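PDB 5VXT: catechol 1,2-dioxygenase from Burkholderia ambifaria, which probably catalyses the intradiol, iron(III)-dependent cleavage of catechol by dioxygen to cis,cis-muconate. Local coordinates for residues A90-E95 with D227-H232; R117-P122 with D266-T271; H248-T253 with N313-R318. All coordinates share one frame; numbering follows the deposited sequence.

Three contacts run from the helical, lipid-binding part of the subunit to the edge of its beta-sandwich. The centres of interactions 1 and 2 are about 12 Å apart, those of 2 and 3 about 15 Å, and those of 1 and 3 about 25 Å, on opposite sides of the chain's centre. Along the chain, interaction 1 closes before 3 opens, while the segments of interaction 2 alternate with both. Interaction 2 touches both: Glu95 bonds to Gly121, Arg117 to Gln314 and Thr118 to Thr252; a Glu95-Arg318 salt bridge joins interactions 1 and 3 directly. Helices 85-91 and 94-109, catechol-pocket loop 117-122 and edge strand 251-256 are thus connected, and both outer contacts reach the second subunit.

Interaction 1 of 3, residues A90-E95 with D227-H232; sequences AGLGLE and DRLGRH. With PTY (phosphatidylethanolamine), chain I.
The guanidinium of Arg231 meets Gly91 O at its edge, with the carbonyl oxygen in its plane. Both terminal nitrogens grip this one atom end-on: Arg231 NH1 donates to Gly91 O at 2.8 Å and Arg231 NH2 to Gly91 O at 3.1 Å. The bond from NH1 is the straighter (154° against 138°). NH2 lies in the carbonyl plane, whereas NH1 is tilted from it. A bend at chi3 (54°) turns the group to present both N-H donors. The acceptor belongs to the last residue of helix 85-91, so the arginine satisfies a carbonyl at a helix C-terminus, where the helix dipole probably strengthens the attraction. Leu92 CD2 also lies at this guanidinium edge, 4.2 Å from Arg231 NH1.

The second flat group, the guanidinium of Arg228, has one face laid over the glycerol part of phosphatidylethanolamine: PTY C6 lies over its centre, 3.5 Å above the plane. Its extended chain, with CG anti to the backbone N, carries it to the lipid. Leu92 splits its two branches between the lipid and Leu229, CD1 reaching PTY C18 at 3.9 Å and CD2 meeting Leu229 CD1 at 4.2 Å, where the two leucines cross at about a right angle.

Arg231 NH1 is further held by Ala26 O of the second subunit, and Thr44 OG1 of that subunit bonds to Arg228 NE. The contact joins the break between helices 85-91 and 94-109, where Gly93 is the N-cap, to the end of helix 221-229, which Gly230 closes in a Schellman motif; Ala90, just before Gly91, lines the catechol pocket.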
loop_
_atom_site.group_PDB
_atom_site.type_symbol
_atom_site.label_atom_id
_atom_site.label_comp_id
_atom_site.label_asym_id
_atom_site.label_seq_id
_atom_site.Cartn_x
_atom_site.Cartn_y
_atom_site.Cartn_z
ATOM N N ALA B 90 -4.409 11.325 3.681
ATOM C CA ALA B 90 -5.070 12.623 3.790
ATOM C C ALA B 90 -6.105 12.800 2.687
ATOM O O ALA B 90 -7.246 13.204 2.947
ATOM C CB ALA B 90 -4.036 13.747 3.734
ATOM N N GLY B 91 -5.727 12.469 1.450
ATOM C CA GLY B 91 -6.595 12.721 0.316
ATOM C C GLY B 91 -7.869 11.900 0.319
ATOM O O GLY B 91 -8.890 12.336 -0.224
ATOM N N LEU B 92 -7.830 10.700 0.891
ATOM C CA LEU B 92 -9.027 9.882 0.999
ATOM C C LEU B 92 -9.794 10.158 2.288
ATOM O O LEU B 92 -10.764 9.461 2.586
ATOM C CB LEU B 92 -8.669 8.390 0.864
ATOM C CG LEU B 92 -8.143 7.965 -0.509
ATOM C CD1 LEU B 92 -7.908 6.427 -0.555
ATOM C CD2 LEU B 92 -9.069 8.393 -1.640
ATOM N N GLY B 93 -9.407 11.191 3.040
ATOM C CA GLY B 93 -10.143 11.549 4.231
ATOM C C GLY B 93 -9.883 10.646 5.415
ATOM O O GLY B 93 -10.550 10.789 6.443
ATOM N N LEU B 94 -8.943 9.713 5.297
ATOM C CA LEU B 94 -8.611 8.870 6.438
ATOM C C LEU B 94 -8.018 9.699 7.571
ATOM O O LEU B 94 -8.323 9.467 8.748
ATOM C CB LEU B 94 -7.652 7.764 6.007
ATOM C CG LEU B 94 -7.055 6.847 7.078
ATOM C CD1 LEU B 94 -8.131 6.099 7.877
ATOM C CD2 LEU B 94 -6.066 5.855 6.466
ATOM N N GLU B 95 -7.175 10.675 7.235
ATOM C CA GLU B 95 -6.570 11.495 8.284
ATOM C C GLU B 95 -7.626 12.336 8.989
ATOM O O GLU B 95 -7.599 12.475 10.223
ATOM C CB GLU B 95 -5.465 12.362 7.686
ATOM C CG GLU B 95 -4.626 13.110 8.712
ATOM C CD GLU B 95 -3.301 13.620 8.149
ATOM O OE1 GLU B 95 -3.138 13.692 6.910
ATOM O OE2 GLU B 95 -2.412 13.958 8.959
ATOM N N ASP B 227 -7.220 11.744 -9.880
ATOM C CA ASP B 227 -7.627 11.946 -11.269
ATOM C C ASP B 227 -8.650 10.902 -11.699
ATOM O O ASP B 227 -9.660 11.230 -12.338
ATOM C CB ASP B 227 -6.412 11.907 -12.199
ATOM C CG ASP B 227 -5.550 13.159 -12.100
ATOM O OD1 ASP B 227 -4.390 13.118 -12.569
ATOM O OD2 ASP B 227 -6.031 14.182 -11.563
ATOM N N ARG B 228 -8.409 9.638 -11.346
ATOM C CA ARG B 228 -9.338 8.581 -11.721
ATOM C C ARG B 228 -10.689 8.752 -11.039
ATOM O O ARG B 228 -11.728 8.411 -11.619
ATOM C CB ARG B 228 -8.733 7.219 -11.385
ATOM C CG ARG B 228 -9.482 6.067 -11.982
ATOM C CD ARG B 228 -8.633 4.811 -12.005
ATOM N NE ARG B 228 -9.263 3.785 -12.821
ATOM C CZ ARG B 228 -8.988 3.588 -14.103
ATOM N NH1 ARG B 228 -8.085 4.349 -14.711
ATOM N NH2 ARG B 228 -9.612 2.629 -14.773
ATOM N N LEU B 229 -10.701 9.292 -9.820
ATOM C CA LEU B 229 -11.947 9.534 -9.110
ATOM C C LEU B 229 -12.655 10.794 -9.577
ATOM O O LEU B 229 -13.802 11.019 -9.177
ATOM C CB LEU B 229 -11.679 9.647 -7.604
ATOM C CG LEU B 229 -11.167 8.378 -6.925
ATOM C CD1 LEU B 229 -10.678 8.693 -5.506
ATOM C CD2 LEU B 229 -12.253 7.308 -6.902
ATOM N N GLY B 230 -11.991 11.624 -10.378
ATOM C CA GLY B 230 -12.542 12.910 -10.755
ATOM C C GLY B 230 -12.353 14.011 -9.736
ATOM O O GLY B 230 -13.166 14.941 -9.693
ATOM N N ARG B 231 -11.299 13.942 -8.921
ATOM C CA ARG B 231 -11.061 14.895 -7.845
ATOM C C ARG B 231 -9.762 15.663 -8.069
ATOM O O ARG B 231 -8.798 15.141 -8.638
ATOM C CB ARG B 231 -10.998 14.185 -6.477
ATOM C CG ARG B 231 -12.308 13.566 -6.050
ATOM C CD ARG B 231 -12.149 12.879 -4.714
ATOM N NE ARG B 231 -11.586 13.822 -3.750
ATOM C CZ ARG B 231 -10.837 13.476 -2.712
ATOM N NH1 ARG B 231 -10.564 12.193 -2.457
ATOM N NH2 ARG B 231 -10.356 14.428 -1.930
ATOM N N HIS B 232 -9.740 16.912 -7.614
ATOM C CA HIS B 232 -8.495 17.660 -7.602
ATOM C C HIS B 232 -7.688 17.318 -6.356
ATOM O O HIS B 232 -8.217 16.799 -5.366
ATOM C CB HIS B 232 -8.765 19.165 -7.651
ATOM C CG HIS B 232 -9.341 19.715 -6.383
ATOM N ND1 HIS B 232 -8.588 19.909 -5.245
ATOM C CD2 HIS B 232 -10.599 20.113 -6.075
ATOM C CE1 HIS B 232 -9.357 20.395 -4.287
ATOM N NE2 HIS B 232 -10.581 20.535 -4.767
HETATM C C1 PTY I . -7.245 0.518 -12.825
HETATM C C2 PTY I . -1.788 3.783 -14.287
HETATM C C3 PTY I . -2.507 2.806 -15.211
HETATM O O4 PTY I . -8.433 0.575 -12.046
HETATM C C5 PTY I . -5.182 1.812 -13.356
HETATM C C6 PTY I . -6.366 1.692 -12.409
HETATM O O7 PTY I . -5.898 1.489 -11.075
HETATM C C8 PTY I . -5.583 2.736 -10.387
HETATM O O10 PTY I . -5.462 3.785 -11.010
HETATM C C11 PTY I . -5.400 2.711 -8.890
HETATM C C12 PTY I . -6.701 2.270 -8.235
HETATM C C13 PTY I . -6.388 1.459 -6.991
HETATM C C14 PTY I . -7.184 1.907 -5.777
HETATM C C15 PTY I . -6.597 1.226 -4.551
HETATM C C16 PTY I . -6.801 2.058 -3.293
HETATM C C17 PTY I . -8.143 1.764 -2.632
HETATM C C18 PTY I . -8.294 2.654 -1.410
HETATM C C19 PTY I . -9.506 2.266 -0.580
HETATM C C20 PTY I . -9.309 2.711 0.860
HETATM C C21 PTY I . -8.082 2.043 1.465
HETATM C C22 PTY I . -8.320 0.547 1.649
HETATM C C23 PTY I . -7.057 -0.157 2.141
HETATM C C24 PTY I . -7.373 -1.348 3.039
HETATM C C25 PTY I . -8.087 -2.464 2.289
HETATM C C26 PTY I . -8.585 -3.516 3.274
HETATM C C27 PTY I . -9.445 -2.873 4.358
HETATM C C28 PTY I . -10.870 -3.410 4.334
HETATM C C29 PTY I . -11.537 -3.129 3.006
HETATM C C30 PTY I . -9.297 -0.577 -11.898
HETATM C C31 PTY I . -10.490 -0.510 -10.975
HETATM O O30 PTY I . -9.039 -1.592 -12.523
HETATM C C32 PTY I . -10.005 -0.168 -9.575
HETATM C C33 PTY I . -8.838 -1.075 -9.217
HETATM C C34 PTY I . -9.172 -1.942 -8.013
HETATM C C35 PTY I . -8.856 -1.195 -6.727
HETATM C C36 PTY I . -9.023 -2.114 -5.527
HETATM C C37 PTY I . -8.222 -3.390 -5.731
HETATM C C38 PTY I . -8.177 -4.201 -4.446
HETATM C C39 PTY I . -6.874 -4.982 -4.357
HETATM C C40 PTY I . -5.733 -4.104 -3.861
HETATM C C41 PTY I . -5.624 -4.182 -2.345
HETATM C C42 PTY I . -6.364 -3.018 -1.703
HETATM C C43 PTY I . -5.844 -1.693 -2.248
HETATM C C44 PTY I . -5.598 -0.695 -1.136
HETATM P P1 PTY I . -3.732 0.449 -15.088
HETATM O O11 PTY I . -2.660 1.540 -14.563
HETATM O O12 PTY I . -3.143 -0.927 -14.880
HETATM O O13 PTY I . -4.177 0.869 -16.471
HETATM O O14 PTY I . -4.966 0.592 -14.059
HETATM N N1 PTY I . -0.377 3.457 -14.223
#

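Interaction 2 of 3, residues R117-P122 with D266-T271; sequences RTIEGP and DFAYAT. With CAQ (catechol), chain K; EDO (1,2-ethanediol), chain M.
Thr118 and Ile119 point their side chains at Ala270, the first with a hydroxyl and the second with a methylene. Thr118 OG1 donates to Ala270 O at 2.7 Å, lying in the carbonyl plane on a lone pair (C=O...donor angle 122°). OG1 is placed opposite the backbone N (chi1 -169°), which swings the hydroxyl across to the loop 266-271. Ala270 CB also approaches this hydroxyl, 3.5 Å from Thr118 OG1, so the methyl covers the flank of this buried bond.

Ile119 lies along the two alanines. Its CG1 meets Ala270 CB at 3.7 Å, and the tip carries on to Ala268, with Ile119 CD1 3.8 Å from Ala268 CB. CG1 sits between the backbone N and the carbonyl carbon (chi1 72°), and the extended chi2 then sends CD1 along the pair, so a single branch serves both methyls.

The backbone bearing the two methyls is held by the Asp266 carboxylate, which takes two backbone N-H groups, both from above its plane. Ala268 N donates to Asp266 OD2 at 3.0 Å, forming an Asx turn, and Ala270 N to Asp266 OD1, also at 3.0 Å; Arg235 adds a salt bridge to OD1. A type I beta turn runs from Asp266 to Tyr269. Gly121 and Pro122 flank the bound catechol, Pro122 CD lying 3.5 Å from CAQ C1.

Arg235, itself hydrogen-bonded to catechol, links the turn to the substrate site. Around the contact, Ile119 packs on Glu95 and Asp99 of helix 94-109, Ala268 on Ala90 of helix 85-91, and Thr118 on Gln254 of strand 251-256, so the two loops meet between the helices and the sheet.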
loop_
_atom_site.group_PDB
_atom_site.type_symbol
_atom_site.label_atom_id
_atom_site.label_comp_id
_atom_site.label_asym_id
_atom_site.label_seq_id
_atom_site.Cartn_x
_atom_site.Cartn_y
_atom_site.Cartn_z
ATOM N N ARG B 117 -8.697 20.765 16.984
ATOM C CA ARG B 117 -7.642 20.104 16.245
ATOM C C ARG B 117 -7.982 20.089 14.757
ATOM O O ARG B 117 -9.143 20.207 14.359
ATOM C CB ARG B 117 -7.456 18.665 16.739
ATOM C CG ARG B 117 -8.688 17.772 16.506
ATOM C CD ARG B 117 -8.411 16.282 16.717
ATOM N NE ARG B 117 -7.807 15.994 18.024
ATOM C CZ ARG B 117 -8.483 15.869 19.164
ATOM N NH1 ARG B 117 -9.798 16.006 19.183
ATOM N NH2 ARG B 117 -7.832 15.614 20.298
ATOM N N THR B 118 -6.954 19.958 13.928
ATOM C CA THR B 118 -7.181 19.438 12.578
ATOM C C THR B 118 -5.927 18.674 12.160
ATOM O O THR B 118 -5.030 18.429 12.970
ATOM C CB THR B 118 -7.620 20.538 11.591
ATOM O OG1 THR B 118 -8.073 19.922 10.365
ATOM C CG2 THR B 118 -6.506 21.515 11.289
ATOM N N ILE B 119 -5.874 18.233 10.902
ATOM C CA ILE B 119 -4.896 17.208 10.580
ATOM C C ILE B 119 -3.477 17.763 10.623
ATOM O O ILE B 119 -3.235 18.969 10.457
ATOM C CB ILE B 119 -5.208 16.565 9.217
ATOM C CG1 ILE B 119 -4.882 17.536 8.080
ATOM C CG2 ILE B 119 -6.660 16.105 9.207
ATOM C CD1 ILE B 119 -5.109 16.955 6.714
ATOM N N GLU B 120 -2.528 16.865 10.888
ATOM C CA GLU B 120 -1.119 17.224 10.893
ATOM C C GLU B 120 -0.581 17.354 9.477
ATOM O O GLU B 120 0.249 18.226 9.197
ATOM C CB GLU B 120 -0.324 16.174 11.678
ATOM C CG GLU B 120 1.178 16.401 11.726
ATOM C CD GLU B 120 1.901 15.292 12.495
ATOM O OE1 GLU B 120 1.290 14.701 13.409
ATOM O OE2 GLU B 120 3.075 15.002 12.182
ATOM N N GLY B 121 -1.042 16.502 8.567
ATOM C CA GLY B 121 -0.439 16.434 7.264
ATOM C C GLY B 121 0.872 15.683 7.352
ATOM O O GLY B 121 1.337 15.327 8.444
ATOM N N PRO B 122 1.480 15.395 6.201
ATOM C CA PRO B 122 2.710 14.580 6.173
ATOM C C PRO B 122 4.020 15.363 6.134
ATOM O O PRO B 122 5.064 14.740 5.917
ATOM C CB PRO B 122 2.530 13.792 4.870
ATOM C CG PRO B 122 1.827 14.758 3.974
ATOM C CD PRO B 122 0.904 15.569 4.855
ATOM N N ASP B 266 -11.164 21.608 0.227
ATOM C CA ASP B 266 -9.847 21.078 0.541
ATOM C C ASP B 266 -9.821 19.595 0.199
ATOM O O ASP B 266 -10.720 18.852 0.605
ATOM C CB ASP B 266 -9.581 21.294 2.035
ATOM C CG ASP B 266 -8.235 20.768 2.512
ATOM O OD1 ASP B 266 -8.026 20.829 3.742
ATOM O OD2 ASP B 266 -7.383 20.333 1.720
ATOM N N PHE B 267 -8.809 19.161 -0.557
ATOM C CA PHE B 267 -8.765 17.742 -0.918
ATOM C C PHE B 267 -8.453 16.850 0.274
ATOM O O PHE B 267 -8.638 15.631 0.172
ATOM C CB PHE B 267 -7.752 17.483 -2.045
ATOM C CG PHE B 267 -6.392 17.002 -1.576
ATOM C CD1 PHE B 267 -6.039 15.657 -1.678
ATOM C CD2 PHE B 267 -5.459 17.894 -1.074
ATOM C CE1 PHE B 267 -4.786 15.213 -1.263
ATOM C CE2 PHE B 267 -4.206 17.459 -0.662
ATOM C CZ PHE B 267 -3.874 16.113 -0.753
ATOM N N ALA B 268 -8.008 17.426 1.392
ATOM C CA ALA B 268 -7.704 16.667 2.599
ATOM C C ALA B 268 -8.706 16.927 3.717
ATOM O O ALA B 268 -8.498 16.460 4.857
ATOM C CB ALA B 268 -6.282 16.982 3.065
ATOM N N TYR B 269 -9.773 17.676 3.422
ATOM C CA TYR B 269 -10.949 17.793 4.283
ATOM C C TYR B 269 -10.609 18.351 5.669
ATOM O O TYR B 269 -11.215 17.965 6.668
ATOM C CB TYR B 269 -11.661 16.443 4.400
ATOM C CG TYR B 269 -12.004 15.850 3.042
ATOM C CD1 TYR B 269 -11.264 14.810 2.487
ATOM C CD2 TYR B 269 -13.058 16.367 2.309
ATOM C CE1 TYR B 269 -11.599 14.285 1.216
ATOM C CE2 TYR B 269 -13.386 15.863 1.077
ATOM C CZ TYR B 269 -12.658 14.835 0.524
ATOM O OH TYR B 269 -13.040 14.374 -0.728
ATOM N N ALA B 270 -9.663 19.295 5.730
ATOM C CA ALA B 270 -9.095 19.744 7.001
ATOM C C ALA B 270 -9.611 21.096 7.475
ATOM O O ALA B 270 -9.268 21.507 8.592
ATOM C CB ALA B 270 -7.566 19.819 6.904
ATOM N N THR B 271 -10.409 21.792 6.670
ATOM C CA THR B 271 -10.874 23.124 7.049
ATOM C C THR B 271 -11.900 23.039 8.173
ATOM O O THR B 271 -12.773 22.167 8.184
ATOM C CB THR B 271 -11.478 23.827 5.832
ATOM O OG1 THR B 271 -10.470 23.961 4.827
ATOM C CG2 THR B 271 -12.008 25.220 6.193
HETATM C C1 CAQ K . -0.919 17.103 2.233
HETATM C C2 CAQ K . -0.003 18.151 2.282
HETATM C C3 CAQ K . -0.142 19.130 3.256
HETATM O O3 CAQ K . 0.724 20.171 3.350
HETATM C C4 CAQ K . -1.259 19.038 4.213
HETATM O O4 CAQ K . -1.399 19.997 5.160
HETATM C C5 CAQ K . -2.147 17.974 4.129
HETATM C C6 CAQ K . -1.974 17.013 3.138
HETATM C C1 EDO M . -13.994 21.294 3.160
HETATM O O1 EDO M . -12.637 21.705 2.991
HETATM C C2 EDO M . -14.016 20.223 4.239
HETATM O O2 EDO M . -13.064 20.595 5.243
#

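Interaction 3 of 3, residues H248-T253 with N313-R318; sequences HRKLTT and NQIVER
Hydrogen bonding across the contact rests on the Gln314 amide: NE2 donates to Lys250 O at 3.0 Å with a fairly straight N-H (159°), the donor tilted 24° from the carbonyl plane. NE2 also bonds to Asp312 OD1, and OE1 accepts from Arg117, so both ends of the amide are held. The Gln314 chain folds at chi2 (83°) to turn its amide back to Lys250.

Packing adds two touches. Gln314 CG lies over one face of the Arg249 guanidinium, 3.3 Å from Arg249 NH1; the arginine is fixed by Thr305 and by a salt bridge to Asp106. The extended Lys250 chain passes Ile315, whose CD1 is 3.9 Å from Lys250 CD; the aromatic partner of the lysine is Phe242, in a cation-pi contact.

Waters also bridge the segments. Water 2 accepts from Lys250 NZ at 2.7 Å and donates to Val316 O, and water 3 joins Thr252 N to Gln314 OE1.

Side-chain and water bonds thus tie the loop 313-318 to segment 248-253, which leads into strand 251-256, an outermost strand of a mixed sheet in the intradiol dioxygenase beta-sandwich.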
loop_
_atom_site.group_PDB
_atom_site.type_symbol
_atom_site.label_atom_id
_atom_site.label_comp_id
_atom_site.label_asym_id
_atom_site.label_seq_id
_atom_site.Cartn_x
_atom_site.Cartn_y
_atom_site.Cartn_z
ATOM N N HIS B 248 -0.736 20.096 29.718
ATOM C CA HIS B 248 -1.726 20.199 28.655
ATOM C C HIS B 248 -1.508 19.100 27.625
ATOM O O HIS B 248 -0.401 18.578 27.462
ATOM C CB HIS B 248 -1.674 21.557 27.946
ATOM C CG HIS B 248 -1.745 22.719 28.883
ATOM N ND1 HIS B 248 -0.621 23.335 29.390
ATOM C CD2 HIS B 248 -2.806 23.363 29.422
ATOM C CE1 HIS B 248 -0.988 24.315 30.198
ATOM N NE2 HIS B 248 -2.308 24.352 30.236
ATOM N N ARG B 249 -2.576 18.767 26.913
ATOM C CA ARG B 249 -2.457 17.821 25.816
ATOM C C ARG B 249 -1.841 18.507 24.600
ATOM O O ARG B 249 -1.957 19.725 24.422
ATOM C CB ARG B 249 -3.827 17.226 25.485
ATOM C CG ARG B 249 -4.501 16.598 26.700
ATOM C CD ARG B 249 -5.840 15.970 26.359
ATOM N NE ARG B 249 -6.711 16.858 25.595
ATOM C CZ ARG B 249 -7.692 16.425 24.805
ATOM N NH1 ARG B 249 -7.909 15.117 24.679
ATOM N NH2 ARG B 249 -8.445 17.287 24.127
ATOM N N LYS B 250 -1.146 17.722 23.773
ATOM C CA LYS B 250 -0.461 18.296 22.620
ATOM C C LYS B 250 -1.482 18.673 21.552
ATOM O O LYS B 250 -2.262 17.829 21.097
ATOM C CB LYS B 250 0.581 17.327 22.055
ATOM C CG LYS B 250 1.304 17.882 20.831
ATOM C CD LYS B 250 2.515 17.059 20.432
ATOM C CE LYS B 250 3.018 17.476 19.047
ATOM N NZ LYS B 250 4.210 16.701 18.571
ATOM N N LEU B 251 -1.479 19.935 21.148
ATOM C CA LEU B 251 -2.435 20.434 20.170
ATOM C C LEU B 251 -1.832 20.353 18.775
ATOM O O LEU B 251 -0.739 20.874 18.529
ATOM C CB LEU B 251 -2.849 21.878 20.484
ATOM C CG LEU B 251 -3.753 22.535 19.427
ATOM C CD1 LEU B 251 -5.098 21.818 19.266
ATOM C CD2 LEU B 251 -3.959 24.022 19.806
ATOM N N THR B 252 -2.539 19.681 17.871
ATOM C CA THR B 252 -2.217 19.686 16.455
ATOM C C THR B 252 -3.339 20.426 15.753
ATOM O O THR B 252 -4.506 20.051 15.897
ATOM C CB THR B 252 -2.107 18.269 15.888
ATOM O OG1 THR B 252 -1.114 17.530 16.616
ATOM C CG2 THR B 252 -1.752 18.330 14.402
ATOM N N THR B 253 -3.002 21.473 15.014
ATOM C CA THR B 253 -4.046 22.276 14.393
ATOM C C THR B 253 -3.447 23.049 13.228
ATOM O O THR B 253 -2.284 22.853 12.857
ATOM C CB THR B 253 -4.698 23.210 15.418
ATOM O OG1 THR B 253 -5.865 23.796 14.841
ATOM C CG2 THR B 253 -3.731 24.302 15.824
ATOM N N ASN B 313 -4.097 11.278 26.231
ATOM C CA ASN B 313 -4.478 10.076 25.498
ATOM C C ASN B 313 -4.727 10.306 24.010
ATOM O O ASN B 313 -5.101 9.353 23.327
ATOM C CB ASN B 313 -5.724 9.437 26.126
ATOM C CG ASN B 313 -5.448 8.839 27.509
ATOM O OD1 ASN B 313 -4.327 8.418 27.814
ATOM N ND2 ASN B 313 -6.477 8.792 28.345
ATOM N N GLN B 314 -4.526 11.520 23.476
ATOM C CA GLN B 314 -4.735 11.754 22.043
ATOM C C GLN B 314 -3.475 12.154 21.280
ATOM O O GLN B 314 -3.562 12.403 20.070
ATOM C CB GLN B 314 -5.822 12.817 21.802
ATOM C CG GLN B 314 -5.604 14.189 22.511
ATOM C CD GLN B 314 -4.684 15.155 21.759
ATOM O OE1 GLN B 314 -5.010 15.623 20.655
ATOM N NE2 GLN B 314 -3.545 15.486 22.368
ATOM N N ILE B 315 -2.312 12.220 21.936
ATOM C CA ILE B 315 -1.066 12.468 21.219
ATOM C C ILE B 315 -0.787 11.305 20.277
ATOM O O ILE B 315 -1.078 10.144 20.585
ATOM C CB ILE B 315 0.101 12.680 22.205
ATOM C CG1 ILE B 315 1.362 13.146 21.467
ATOM C CG2 ILE B 315 0.385 11.412 22.991
ATOM C CD1 ILE B 315 2.463 13.708 22.388
ATOM N N VAL B 316 -0.217 11.618 19.118
ATOM C CA VAL B 316 -0.084 10.675 18.015
ATOM C C VAL B 316 1.392 10.502 17.696
ATOM O O VAL B 316 2.104 11.490 17.478
ATOM C CB VAL B 316 -0.866 11.171 16.779
ATOM C CG1 VAL B 316 -0.536 10.338 15.557
ATOM C CG2 VAL B 316 -2.350 11.144 17.061
ATOM N N GLU B 317 1.844 9.248 17.655
ATOM C CA GLU B 317 3.185 8.902 17.206
ATOM C C GLU B 317 3.116 8.402 15.769
ATOM O O GLU B 317 2.349 7.478 15.465
ATOM C CB GLU B 317 3.816 7.836 18.108
ATOM C CG GLU B 317 4.119 8.306 19.515
ATOM C CD GLU B 317 5.061 9.493 19.532
ATOM O OE1 GLU B 317 4.693 10.540 20.111
ATOM O OE2 GLU B 317 6.163 9.380 18.950
ATOM N N ARG B 318 3.899 9.027 14.886
ATOM C CA ARG B 318 4.020 8.582 13.502
ATOM C C ARG B 318 5.401 8.969 12.990
ATOM O O ARG B 318 6.073 9.838 13.560
ATOM C CB ARG B 318 2.930 9.190 12.606
ATOM C CG ARG B 318 2.964 10.718 12.573
ATOM C CD ARG B 318 1.737 11.314 11.869
ATOM N NE ARG B 318 1.812 11.287 10.413
ATOM C CZ ARG B 318 0.933 11.891 9.609
ATOM N NH1 ARG B 318 -0.076 12.584 10.126
ATOM N NH2 ARG B 318 1.060 11.810 8.286
HETATM O O HOH W 1 -6.733 12.592 25.754
HETATM O O HOH W 2 3.183 14.164 18.628
HETATM O O HOH W 3 -4.539 18.227 18.935
#